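Local coordinates for CCHC-type domain-containing protein (PDB 7C45) that binds single-stranded oligo-U RNA and zinc and probably trims guide RNA as a 3'-5' exonuclease of the RNase D type, at residues L124-T129 and N139-M144; Y146-V151 and I195-N200; F128-W133 and R250-G255. All blocks are in the same frame, centred on the assembly; numbering follows the deposited sequence.

Contact 1: residues L124-T129 and N139-M144; sequences LQVFFT and NRRSGM. With nucleotides of chain B.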
loop_
_atom_site.group_PDB
_atom_site.type_symbol
_atom_site.label_atom_id
_atom_site.label_comp_id
_atom_site.label_asym_id
_atom_site.label_seq_id
_atom_site.Cartn_x
_atom_site.Cartn_y
_atom_site.Cartn_z
ATOM N N LEU A 124 -2.731 -1.397 -4.023
ATOM C CA LEU A 124 -3.819 -0.475 -3.706
ATOM C C LEU A 124 -3.413 0.980 -3.917
ATOM O O LEU A 124 -4.276 1.838 -4.163
ATOM C CB LEU A 124 -4.293 -0.699 -2.275
ATOM C CG LEU A 124 -4.970 -2.045 -2.015
ATOM C CD1 LEU A 124 -5.532 -2.052 -0.590
ATOM C CD2 LEU A 124 -6.063 -2.378 -3.052
ATOM N N GLN A 125 -2.122 1.296 -3.812
ATOM C CA GLN A 125 -1.698 2.647 -4.175
ATOM C C GLN A 125 -1.981 2.912 -5.639
ATOM O O GLN A 125 -2.522 3.966 -6.000
ATOM C CB GLN A 125 -0.209 2.843 -3.895
ATOM C CG GLN A 125 0.255 4.280 -4.073
ATOM C CD GLN A 125 1.768 4.419 -4.007
ATOM O OE1 GLN A 125 2.484 3.788 -4.767
ATOM N NE2 GLN A 125 2.253 5.225 -3.068
ATOM N N VAL A 126 -1.623 1.951 -6.498
ATOM C CA VAL A 126 -1.929 2.043 -7.927
ATOM C C VAL A 126 -3.441 2.149 -8.146
ATOM O O VAL A 126 -3.902 2.940 -8.982
ATOM C CB VAL A 126 -1.322 0.850 -8.686
ATOM C CG1 VAL A 126 -1.729 0.861 -10.136
ATOM C CG2 VAL A 126 0.209 0.899 -8.593
ATOM N N PHE A 127 -4.227 1.347 -7.410
ATOM C CA PHE A 127 -5.691 1.438 -7.481
ATOM C C PHE A 127 -6.147 2.876 -7.246
ATOM O O PHE A 127 -6.915 3.443 -8.038
ATOM C CB PHE A 127 -6.331 0.488 -6.458
ATOM C CG PHE A 127 -7.678 -0.089 -6.889
ATOM C CD1 PHE A 127 -8.631 0.707 -7.477
ATOM C CD2 PHE A 127 -7.949 -1.432 -6.718
ATOM C CE1 PHE A 127 -9.877 0.184 -7.868
ATOM C CE2 PHE A 127 -9.175 -1.987 -7.121
ATOM C CZ PHE A 127 -10.135 -1.166 -7.701
ATOM N N PHE A 128 -5.655 3.493 -6.176
ATOM C CA PHE A 128 -6.063 4.861 -5.876
ATOM C C PHE A 128 -5.617 5.816 -6.971
ATOM O O PHE A 128 -6.384 6.689 -7.390
ATOM C CB PHE A 128 -5.513 5.305 -4.525
ATOM C CG PHE A 128 -6.049 6.643 -4.062
ATOM C CD1 PHE A 128 -7.308 6.731 -3.488
ATOM C CD2 PHE A 128 -5.306 7.794 -4.215
ATOM C CE1 PHE A 128 -7.804 7.951 -3.065
ATOM C CE2 PHE A 128 -5.795 9.018 -3.784
ATOM C CZ PHE A 128 -7.036 9.095 -3.208
ATOM N N THR A 129 -4.383 5.661 -7.464
ATOM C CA THR A 129 -3.946 6.505 -8.574
ATOM C C THR A 129 -4.822 6.304 -9.805
ATOM O O THR A 129 -5.187 7.277 -10.468
ATOM C CB THR A 129 -2.475 6.234 -8.897
ATOM O OG1 THR A 129 -1.699 6.617 -7.767
ATOM C CG2 THR A 129 -2.035 7.056 -10.107
ATOM N N ASN A 139 -1.784 11.277 -12.234
ATOM C CA ASN A 139 -1.013 10.039 -12.098
ATOM C C ASN A 139 -0.110 10.026 -10.863
ATOM O O ASN A 139 0.794 9.200 -10.778
ATOM C CB ASN A 139 -0.176 9.771 -13.350
ATOM C CG ASN A 139 1.028 10.685 -13.461
ATOM O OD1 ASN A 139 0.993 11.833 -13.007
ATOM N ND2 ASN A 139 2.108 10.173 -14.058
ATOM N N ARG A 140 -0.357 10.899 -9.905
ATOM C CA ARG A 140 0.417 10.941 -8.671
ATOM C C ARG A 140 0.223 9.678 -7.826
ATOM O O ARG A 140 -0.886 9.172 -7.681
ATOM C CB ARG A 140 -0.007 12.166 -7.872
ATOM C CG ARG A 140 0.641 12.364 -6.532
ATOM C CD ARG A 140 0.174 13.687 -5.960
ATOM N NE ARG A 140 1.001 14.140 -4.850
ATOM C CZ ARG A 140 1.006 15.386 -4.395
ATOM N NH1 ARG A 140 1.785 15.721 -3.378
ATOM N NH2 ARG A 140 0.231 16.299 -4.966
ATOM N N ARG A 141 1.313 9.202 -7.237
ATOM C CA ARG A 141 1.257 8.206 -6.172
ATOM C C ARG A 141 1.150 8.924 -4.835
ATOM O O ARG A 141 2.046 9.686 -4.458
ATOM C CB ARG A 141 2.496 7.309 -6.177
ATOM C CG ARG A 141 2.628 6.391 -7.366
ATOM C CD ARG A 141 3.925 5.572 -7.228
ATOM N NE ARG A 141 4.152 4.682 -8.360
ATOM C CZ ARG A 141 3.745 3.418 -8.395
ATOM N NH1 ARG A 141 3.113 2.886 -7.344
ATOM N NH2 ARG A 141 3.986 2.689 -9.459
ATOM N N SER A 142 0.077 8.662 -4.113
ATOM C CA SER A 142 -0.110 9.258 -2.802
ATOM C C SER A 142 0.356 8.301 -1.718
ATOM O O SER A 142 0.324 7.082 -1.883
ATOM C CB SER A 142 -1.572 9.650 -2.588
ATOM O OG SER A 142 -1.891 10.697 -3.482
ATOM N N GLY A 143 0.826 8.873 -0.620
ATOM C CA GLY A 143 1.283 8.080 0.498
ATOM C C GLY A 143 0.114 7.462 1.253
ATOM O O GLY A 143 -1.039 7.835 1.098
ATOM N N MET A 144 0.451 6.504 2.114
ATOM C CA MET A 144 -0.553 5.759 2.858
ATOM C C MET A 144 -1.460 6.671 3.678
ATOM O O MET A 144 -2.670 6.439 3.770
ATOM C CB MET A 144 0.156 4.750 3.766
ATOM C CG MET A 144 -0.721 3.995 4.711
ATOM S SD MET A 144 -1.863 2.871 3.905
ATOM C CE MET A 144 -0.782 1.469 3.615
ATOM P P U B 6 0.315 19.809 -0.214
ATOM O OP1 U B 6 1.326 20.392 0.686
ATOM O OP2 U B 6 0.552 19.797 -1.671
ATOM O "O5'" U B 6 0.057 18.302 0.199
ATOM C "C5'" U B 6 -0.294 17.950 1.525
ATOM C "C4'" U B 6 0.006 16.493 1.784
ATOM O "O4'" U B 6 -0.926 15.675 1.033
ATOM C "C3'" U B 6 1.401 16.026 1.371
ATOM O "O3'" U B 6 1.791 14.978 2.246
ATOM C "C2'" U B 6 1.156 15.439 -0.014
ATOM O "O2'" U B 6 2.094 14.477 -0.445
ATOM C "C1'" U B 6 -0.215 14.814 0.167
ATOM N N1 U B 6 -0.972 14.688 -1.078
ATOM C C2 U B 6 -1.092 13.421 -1.599
ATOM O O2 U B 6 -0.599 12.433 -1.079
ATOM N N3 U B 6 -1.831 13.335 -2.750
ATOM C C4 U B 6 -2.417 14.378 -3.416
ATOM O O4 U B 6 -3.040 14.134 -4.454
ATOM C C5 U B 6 -2.227 15.664 -2.815
ATOM C C6 U B 6 -1.523 15.791 -1.690
ATOM P P U B 8 5.565 11.233 -0.999
ATOM O OP1 U B 8 6.868 11.850 -1.334
ATOM O OP2 U B 8 4.330 11.977 -1.348
ATOM O "O5'" U B 8 5.594 9.782 -1.628
ATOM C "C5'" U B 8 4.412 9.164 -2.094
ATOM C "C4'" U B 8 4.703 7.769 -2.562
ATOM O "O4'" U B 8 5.675 7.808 -3.632
ATOM C "C3'" U B 8 5.315 6.825 -1.542
ATOM O "O3'" U B 8 4.336 6.272 -0.686
ATOM C "C2'" U B 8 6.001 5.793 -2.424
ATOM O "O2'" U B 8 5.050 4.878 -2.964
ATOM C "C1'" U B 8 6.502 6.673 -3.569
ATOM N N1 U B 8 7.888 7.160 -3.370
ATOM C C2 U B 8 8.909 6.306 -3.695
ATOM O O2 U B 8 8.704 5.173 -4.079
ATOM N N3 U B 8 10.174 6.829 -3.515
ATOM C C4 U B 8 10.452 8.116 -3.083
ATOM O O4 U B 8 11.624 8.488 -2.969
ATOM C C5 U B 8 9.321 8.941 -2.798
ATOM C C6 U B 8 8.094 8.443 -2.954
ATOM P P U B 9 4.717 5.828 0.810
ATOM O OP1 U B 9 3.451 5.360 1.426
ATOM O OP2 U B 9 5.463 6.958 1.410
ATOM O "O5'" U B 9 5.743 4.634 0.584
ATOM C "C5'" U B 9 5.308 3.290 0.411
ATOM C "C4'" U B 9 6.440 2.316 0.136
ATOM O "O4'" U B 9 7.284 2.771 -0.946
ATOM C "C3'" U B 9 7.422 2.037 1.263
ATOM O "O3'" U B 9 6.902 1.160 2.232
ATOM C "C2'" U B 9 8.631 1.481 0.522
ATOM O "O2'" U B 9 8.447 0.117 0.159
ATOM C "C1'" U B 9 8.607 2.320 -0.750
ATOM N N1 U B 9 9.493 3.492 -0.647
ATOM C C2 U B 9 10.869 3.290 -0.767
ATOM O O2 U B 9 11.387 2.207 -0.952
ATOM N N3 U B 9 11.641 4.415 -0.660
ATOM C C4 U B 9 11.191 5.701 -0.445
ATOM O O4 U B 9 12.013 6.612 -0.369
ATOM C C5 U B 9 9.765 5.827 -0.327
ATOM C C6 U B 9 8.979 4.747 -0.428
HETATM O O HOH W 1 -1.929 6.844 -5.036
#
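The amide of Gln125 and the guanidinium of Arg141 meet with their planes 60° apart. Gln125 OE1 sits at the edge of the guanidinium and takes a bond from Arg141 NH1 at 2.8 Å. The contact belongs to the DEDD-type exonuclease domain of RNase D. It joins helix 124-136 to the loop that leads into helix 144-152, and the RNA runs along that loop. Val126 CG2 also approaches Arg141 NH1, obliquely. Over one face of the Arg140 guanidinium lies the base of U6 of chain B, with Arg140 NH2 3.3 Å from its C5. Arg141 has a second anchor, a salt bridge to Asp237. Gln125 reaches over with CG anti to its backbone N (chi1 -172°) and an extended chain. Its NE2 bonds Ser142 O at 2.9 Å, from above the carbonyl plane, and the ribose O2' of U8 of chain B at 2.8 Å. One amide therefore ties helix, loop and RNA together. U6 N3 of chain B donates to Ser142 OG at 2.7 Å. Thr129 OG1 gives its proton to Arg140 O at 2.7 Å. Thr129 OG1 also accepts from a water, 2.8 Å from its oxygen. The oxygen of that water in turn receives Ser142 N-H, with N at 2.9 Å.

Contact 2: residues Y146-V151 and I195-N200; sequences YVLKSV and ILLLSN. With nucleotides of chain B.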
loop_
_atom_site.group_PDB
_atom_site.type_symbol
_atom_site.label_atom_id
_atom_site.label_comp_id
_atom_site.label_asym_id
_atom_site.label_seq_id
_atom_site.Cartn_x
_atom_site.Cartn_y
_atom_site.Cartn_z
ATOM N N TYR A 146 -2.430 9.845 3.202
ATOM C CA TYR A 146 -3.381 10.519 2.325
ATOM C C TYR A 146 -4.437 9.556 1.794
ATOM O O TYR A 146 -5.627 9.898 1.723
ATOM C CB TYR A 146 -2.625 11.168 1.166
ATOM C CG TYR A 146 -3.511 12.009 0.265
ATOM C CD1 TYR A 146 -4.238 11.437 -0.761
ATOM C CD2 TYR A 146 -3.611 13.376 0.453
ATOM C CE1 TYR A 146 -5.051 12.203 -1.568
ATOM C CE2 TYR A 146 -4.402 14.153 -0.358
ATOM C CZ TYR A 146 -5.118 13.564 -1.368
ATOM O OH TYR A 146 -5.923 14.332 -2.177
ATOM N N VAL A 147 -4.021 8.362 1.373
ATOM C CA VAL A 147 -5.001 7.422 0.847
ATOM C C VAL A 147 -5.940 6.974 1.948
ATOM O O VAL A 147 -7.150 6.850 1.735
ATOM C CB VAL A 147 -4.313 6.225 0.183
ATOM C CG1 VAL A 147 -5.382 5.236 -0.290
ATOM C CG2 VAL A 147 -3.464 6.688 -0.941
ATOM N N LEU A 148 -5.403 6.719 3.141
ATOM C CA LEU A 148 -6.254 6.307 4.249
ATOM C C LEU A 148 -7.344 7.343 4.520
ATOM O O LEU A 148 -8.519 6.998 4.658
ATOM C CB LEU A 148 -5.401 6.060 5.491
ATOM C CG LEU A 148 -4.908 4.633 5.663
ATOM C CD1 LEU A 148 -4.001 4.581 6.882
ATOM C CD2 LEU A 148 -6.091 3.677 5.815
ATOM N N LYS A 149 -6.969 8.626 4.546
ATOM C CA LYS A 149 -7.919 9.694 4.850
ATOM C C LYS A 149 -8.956 9.845 3.748
ATOM O O LYS A 149 -10.165 9.940 4.015
ATOM C CB LYS A 149 -7.153 11.002 5.061
ATOM C CG LYS A 149 -7.989 12.217 5.428
ATOM C CD LYS A 149 -7.091 13.264 6.076
ATOM C CE LYS A 149 -7.407 14.685 5.616
ATOM N NZ LYS A 149 -8.796 15.076 5.921
ATOM N N SER A 150 -8.508 9.856 2.500
ATOM C CA SER A 150 -9.438 10.057 1.400
ATOM C C SER A 150 -10.362 8.858 1.207
ATOM O O SER A 150 -11.533 9.034 0.869
ATOM C CB SER A 150 -8.675 10.361 0.117
ATOM O OG SER A 150 -9.550 10.284 -0.986
ATOM N N VAL A 151 -9.868 7.639 1.405
ATOM C CA VAL A 151 -10.684 6.461 1.125
ATOM C C VAL A 151 -11.499 6.028 2.340
ATOM O O VAL A 151 -12.682 5.713 2.216
ATOM C CB VAL A 151 -9.813 5.302 0.615
ATOM C CG1 VAL A 151 -10.641 4.059 0.536
ATOM C CG2 VAL A 151 -9.219 5.643 -0.747
ATOM N N ILE A 195 -3.685 -1.765 4.779
ATOM C CA ILE A 195 -3.881 -2.338 3.457
ATOM C C ILE A 195 -5.129 -3.207 3.425
ATOM O O ILE A 195 -5.929 -3.128 2.490
ATOM C CB ILE A 195 -2.634 -3.133 3.036
ATOM C CG1 ILE A 195 -1.495 -2.146 2.785
ATOM C CG2 ILE A 195 -2.941 -3.933 1.782
ATOM C CD1 ILE A 195 -0.084 -2.800 2.612
ATOM N N LEU A 196 -5.297 -4.075 4.424
ATOM C CA LEU A 196 -6.444 -4.972 4.389
ATOM C C LEU A 196 -7.741 -4.184 4.530
ATOM O O LEU A 196 -8.714 -4.434 3.812
ATOM C CB LEU A 196 -6.302 -6.050 5.475
ATOM C CG LEU A 196 -7.348 -7.174 5.468
ATOM C CD1 LEU A 196 -7.208 -8.032 4.228
ATOM C CD2 LEU A 196 -7.284 -8.041 6.736
ATOM N N LEU A 197 -7.762 -3.189 5.404
ATOM C CA LEU A 197 -9.005 -2.441 5.548
ATOM C C LEU A 197 -9.286 -1.610 4.302
ATOM O O LEU A 197 -10.448 -1.467 3.897
ATOM C CB LEU A 197 -8.968 -1.585 6.805
ATOM C CG LEU A 197 -8.219 -0.268 6.937
ATOM C CD1 LEU A 197 -9.041 0.921 6.418
ATOM C CD2 LEU A 197 -7.826 -0.062 8.380
ATOM N N LEU A 198 -8.232 -1.070 3.667
ATOM C CA LEU A 198 -8.430 -0.315 2.434
ATOM C C LEU A 198 -9.012 -1.176 1.333
ATOM O O LEU A 198 -9.764 -0.669 0.484
ATOM C CB LEU A 198 -7.104 0.280 1.962
ATOM C CG LEU A 198 -6.715 1.553 2.727
ATOM C CD1 LEU A 198 -5.283 1.966 2.392
ATOM C CD2 LEU A 198 -7.705 2.697 2.447
ATOM N N SER A 199 -8.640 -2.460 1.293
ATOM C CA SER A 199 -9.181 -3.350 0.271
ATOM C C SER A 199 -10.689 -3.472 0.397
ATOM O O SER A 199 -11.371 -3.670 -0.607
ATOM C CB SER A 199 -8.540 -4.733 0.347
ATOM O OG SER A 199 -8.943 -5.404 1.530
ATOM N N ASN A 200 -11.221 -3.319 1.610
ATOM C CA ASN A 200 -12.670 -3.395 1.796
ATOM C C ASN A 200 -13.372 -2.234 1.121
ATOM O O ASN A 200 -14.530 -2.360 0.707
ATOM C CB ASN A 200 -13.018 -3.410 3.285
ATOM C CG ASN A 200 -12.732 -4.750 3.940
ATOM O OD1 ASN A 200 -12.681 -5.787 3.270
ATOM N ND2 ASN A 200 -12.555 -4.734 5.256
ATOM P P U B 6 0.315 19.809 -0.214
ATOM O OP1 U B 6 1.326 20.392 0.686
ATOM O OP2 U B 6 0.552 19.797 -1.671
ATOM O "O5'" U B 6 0.057 18.302 0.199
ATOM C "C5'" U B 6 -0.294 17.950 1.525
ATOM C "C4'" U B 6 0.006 16.493 1.784
ATOM O "O4'" U B 6 -0.926 15.675 1.033
ATOM C "C3'" U B 6 1.401 16.026 1.371
ATOM O "O3'" U B 6 1.791 14.978 2.246
ATOM C "C2'" U B 6 1.156 15.439 -0.014
ATOM O "O2'" U B 6 2.094 14.477 -0.445
ATOM C "C1'" U B 6 -0.215 14.814 0.167
ATOM N N1 U B 6 -0.972 14.688 -1.078
ATOM C C2 U B 6 -1.092 13.421 -1.599
ATOM O O2 U B 6 -0.599 12.433 -1.079
ATOM N N3 U B 6 -1.831 13.335 -2.750
ATOM C C4 U B 6 -2.417 14.378 -3.416
ATOM O O4 U B 6 -3.040 14.134 -4.454
ATOM C C5 U B 6 -2.227 15.664 -2.815
ATOM C C6 U B 6 -1.523 15.791 -1.690
#
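Val147 opens the contact between the two helices: its CG1 lies 4.2 Å from Leu198 CD1, a light apolar touch. One residue earlier, Tyr146 faces the RNA instead. One face of its ring lies against the base of U6 of chain B, with U6 N3 3.4 Å above the plane and over the ring centre. Arg292 also makes a cation-pi contact with this tyrosine. Helix 144-152 therefore has an RNA side and a protein side.

Leu148 belongs to the protein side. It leaves the backbone alongside helix 182-202, and its CD2 branch carries it across. CD2 comes to 3.8 Å from Leu198 CG, and the two leucine side chains cross at about a right angle. The same methyl is 4.1 Å from Leu197 CD1. The two helix segments run in roughly the same direction, 33° apart, and their axes come no closer than 10.8 Å. Leucine and valine side chains lie between them.

Helix 182-202 carries metal ligands of the 3'-5' exonuclease domain. Asp191, one of the calcium ligands, lies one turn before Ile195, and His194 comes close to Leu148. The packing thus joins the helix of the metal site to a helix that carries a tyrosine whose ring face lies against an RNA base.

Lys149 turns away from this interface, and its NZ bonds Arg292 O. Ser150 packs on Phe128 of helix 124-136. Val151 turns back to the partner helix. Its CB and CG1 meet the CD2 branch of Leu198, with CG1 at 3.8 Å.

Contact 3: residues F128-W133 and R250-G255; sequences FTAIQW and RYIGPG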
loop_
_atom_site.group_PDB
_atom_site.type_symbol
_atom_site.label_atom_id
_atom_site.label_comp_id
_atom_site.label_asym_id
_atom_site.label_seq_id
_atom_site.Cartn_x
_atom_site.Cartn_y
_atom_site.Cartn_z
ATOM N N PHE A 128 -5.655 3.493 -6.176
ATOM C CA PHE A 128 -6.063 4.861 -5.876
ATOM C C PHE A 128 -5.617 5.816 -6.971
ATOM O O PHE A 128 -6.384 6.689 -7.390
ATOM C CB PHE A 128 -5.513 5.305 -4.525
ATOM C CG PHE A 128 -6.049 6.643 -4.062
ATOM C CD1 PHE A 128 -7.308 6.731 -3.488
ATOM C CD2 PHE A 128 -5.306 7.794 -4.215
ATOM C CE1 PHE A 128 -7.804 7.951 -3.065
ATOM C CE2 PHE A 128 -5.795 9.018 -3.784
ATOM C CZ PHE A 128 -7.036 9.095 -3.208
ATOM N N THR A 129 -4.383 5.661 -7.464
ATOM C CA THR A 129 -3.946 6.505 -8.574
ATOM C C THR A 129 -4.822 6.304 -9.805
ATOM O O THR A 129 -5.187 7.277 -10.468
ATOM C CB THR A 129 -2.475 6.234 -8.897
ATOM O OG1 THR A 129 -1.699 6.617 -7.767
ATOM C CG2 THR A 129 -2.035 7.056 -10.107
ATOM N N ALA A 130 -5.200 5.053 -10.111
ATOM C CA ALA A 130 -5.994 4.786 -11.309
ATOM C C ALA A 130 -7.338 5.490 -11.237
ATOM O O ALA A 130 -7.861 5.956 -12.258
ATOM C CB ALA A 130 -6.197 3.277 -11.482
ATOM N N ILE A 131 -7.891 5.587 -10.035
ATOM C CA ILE A 131 -9.133 6.330 -9.832
ATOM C C ILE A 131 -8.912 7.802 -10.142
ATOM O O ILE A 131 -9.685 8.423 -10.884
ATOM C CB ILE A 131 -9.645 6.117 -8.398
ATOM C CG1 ILE A 131 -10.108 4.662 -8.225
ATOM C CG2 ILE A 131 -10.769 7.113 -8.038
ATOM C CD1 ILE A 131 -10.419 4.273 -6.793
ATOM N N GLN A 132 -7.844 8.384 -9.588
ATOM C CA GLN A 132 -7.540 9.783 -9.895
ATOM C C GLN A 132 -7.263 9.991 -11.370
ATOM O O GLN A 132 -7.568 11.059 -11.908
ATOM C CB GLN A 132 -6.335 10.280 -9.096
ATOM C CG GLN A 132 -6.446 9.964 -7.644
ATOM C CD GLN A 132 -7.796 10.311 -7.086
ATOM O OE1 GLN A 132 -8.303 11.427 -7.264
ATOM N NE2 GLN A 132 -8.397 9.362 -6.422
ATOM N N TRP A 133 -6.650 9.010 -12.024
ATOM C CA TRP A 133 -6.406 9.107 -13.452
ATOM C C TRP A 133 -7.716 9.128 -14.229
ATOM O O TRP A 133 -7.914 9.983 -15.099
ATOM C CB TRP A 133 -5.533 7.939 -13.914
ATOM C CG TRP A 133 -5.379 7.882 -15.392
ATOM C CD1 TRP A 133 -6.014 7.044 -16.271
ATOM C CD2 TRP A 133 -4.574 8.750 -16.174
ATOM N NE1 TRP A 133 -5.615 7.326 -17.556
ATOM C CE2 TRP A 133 -4.739 8.367 -17.522
ATOM C CE3 TRP A 133 -3.719 9.797 -15.864
ATOM C CZ2 TRP A 133 -4.073 9.015 -18.554
ATOM C CZ3 TRP A 133 -3.061 10.424 -16.883
ATOM C CH2 TRP A 133 -3.250 10.045 -18.215
ATOM N N ARG A 250 -3.067 2.442 -21.145
ATOM C CA ARG A 250 -3.249 1.092 -21.667
ATOM C C ARG A 250 -4.201 0.267 -20.806
ATOM O O ARG A 250 -5.138 -0.356 -21.318
ATOM C CB ARG A 250 -1.894 0.400 -21.771
ATOM C CG ARG A 250 -1.971 -1.074 -22.058
ATOM C CD ARG A 250 -0.548 -1.599 -22.185
ATOM N NE ARG A 250 -0.497 -3.036 -22.392
ATOM C CZ ARG A 250 0.632 -3.730 -22.458
ATOM N NH1 ARG A 250 0.598 -5.040 -22.649
ATOM N NH2 ARG A 250 1.795 -3.106 -22.319
ATOM N N TYR A 251 -3.976 0.242 -19.496
ATOM C CA TYR A 251 -4.719 -0.658 -18.623
ATOM C C TYR A 251 -6.015 -0.062 -18.094
ATOM O O TYR A 251 -6.975 -0.806 -17.858
ATOM C CB TYR A 251 -3.836 -1.087 -17.442
ATOM C CG TYR A 251 -2.704 -1.985 -17.888
ATOM C CD1 TYR A 251 -2.881 -3.362 -17.972
ATOM C CD2 TYR A 251 -1.472 -1.461 -18.258
ATOM C CE1 TYR A 251 -1.867 -4.190 -18.410
ATOM C CE2 TYR A 251 -0.443 -2.289 -18.683
ATOM C CZ TYR A 251 -0.650 -3.649 -18.759
ATOM O OH TYR A 251 0.356 -4.475 -19.198
ATOM N N ILE A 252 -6.062 1.245 -17.883
ATOM C CA ILE A 252 -7.234 1.902 -17.334
ATOM C C ILE A 252 -8.052 2.590 -18.421
ATOM O O ILE A 252 -9.283 2.577 -18.378
ATOM C CB ILE A 252 -6.817 2.905 -16.234
ATOM C CG1 ILE A 252 -5.877 2.247 -15.203
ATOM C CG2 ILE A 252 -8.035 3.444 -15.529
ATOM C CD1 ILE A 252 -6.472 1.030 -14.526
ATOM N N GLY A 253 -7.391 3.205 -19.397
ATOM C CA GLY A 253 -8.090 3.956 -20.418
ATOM C C GLY A 253 -7.709 5.421 -20.379
ATOM O O GLY A 253 -6.762 5.823 -19.692
ATOM N N PRO A 254 -8.449 6.248 -21.117
ATOM C CA PRO A 254 -8.118 7.674 -21.190
ATOM C C PRO A 254 -8.352 8.351 -19.860
ATOM O O PRO A 254 -9.239 7.976 -19.097
ATOM C CB PRO A 254 -9.089 8.207 -22.250
ATOM C CG PRO A 254 -10.249 7.316 -22.125
ATOM C CD PRO A 254 -9.681 5.945 -21.861
ATOM N N GLY A 255 -7.531 9.358 -19.587
ATOM C CA GLY A 255 -7.677 10.112 -18.374
ATOM C C GLY A 255 -8.819 11.106 -18.466
ATOM O O GLY A 255 -9.186 11.581 -19.541
#
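Ala130 and Ile252 face each other where helix 124-136 passes the end of helix 245-251, with their CA atoms 6.8 Å apart. Further on, the chains close to 5.2 Å between Trp133 CA and Gly255 CA. The segment 128-133 is helical throughout. The other segment leaves its helix and turns at Gly253. Gly253 has a positive phi of 117°, a conformation glycine adopts readily.

The turn presents Gly253 O to the indole of Trp133. Trp133 NE1 donates to it at 2.9 Å, and the bond is nearly straight, with an N-H...O angle of 168°. The acceptor lies in the plane of the indole ring. With chi1 at 173° the indole swings away from the backbone N of Trp133 and reaches the loop.

Gly255 packs over one face of the same ring. Its CA is 3.8 Å from the centroid of the five-membered ring, a CH-pi contact. Without a side chain, Gly255 can lie this close to the indole. Its CA also makes a CA-H...O contact with Trp133 O at 3.3 Å. At the ring edge, Ile252 CG2 approaches Trp133 CD1. The other branch of Ile252 serves Ala130, whose CB is 3.8 Å from Ile252 CD1. Leu248 and Glu249 of helix 245-251 also touch the tryptophan.

The arrangement marks the junction between the two parts of the protein. It packs the chain that leads to the first CCHC zinc knuckle, whose first zinc ligand is Cys258, against a helix of the exonuclease domain.

How the contacts relate
Helix 124-136 is common to contact 1 and contact 3, whose centres lie about 10 Å apart. They share Phe128 and Thr129. Contact 2 joins this group through the ring of Phe128, whose CD1 is 3.5 Å from Val151 CG2. Leu124 CD1 adds a touch at 3.3 Å to Ile195 O. U6 of chain B links contacts 1 and 2: the Arg140 guanidinium lies over one face of its base, Tyr146 lies against the other face, and Ser142 OG bonds N3 at the edge. The side chain of Gln125 lies about 9 Å from a bound calcium and that of Leu148 about 11 Å, so both contacts lie near the metal site. Contact 3, about 18 Å from contact 2 between centres, leads toward the zinc knuckles.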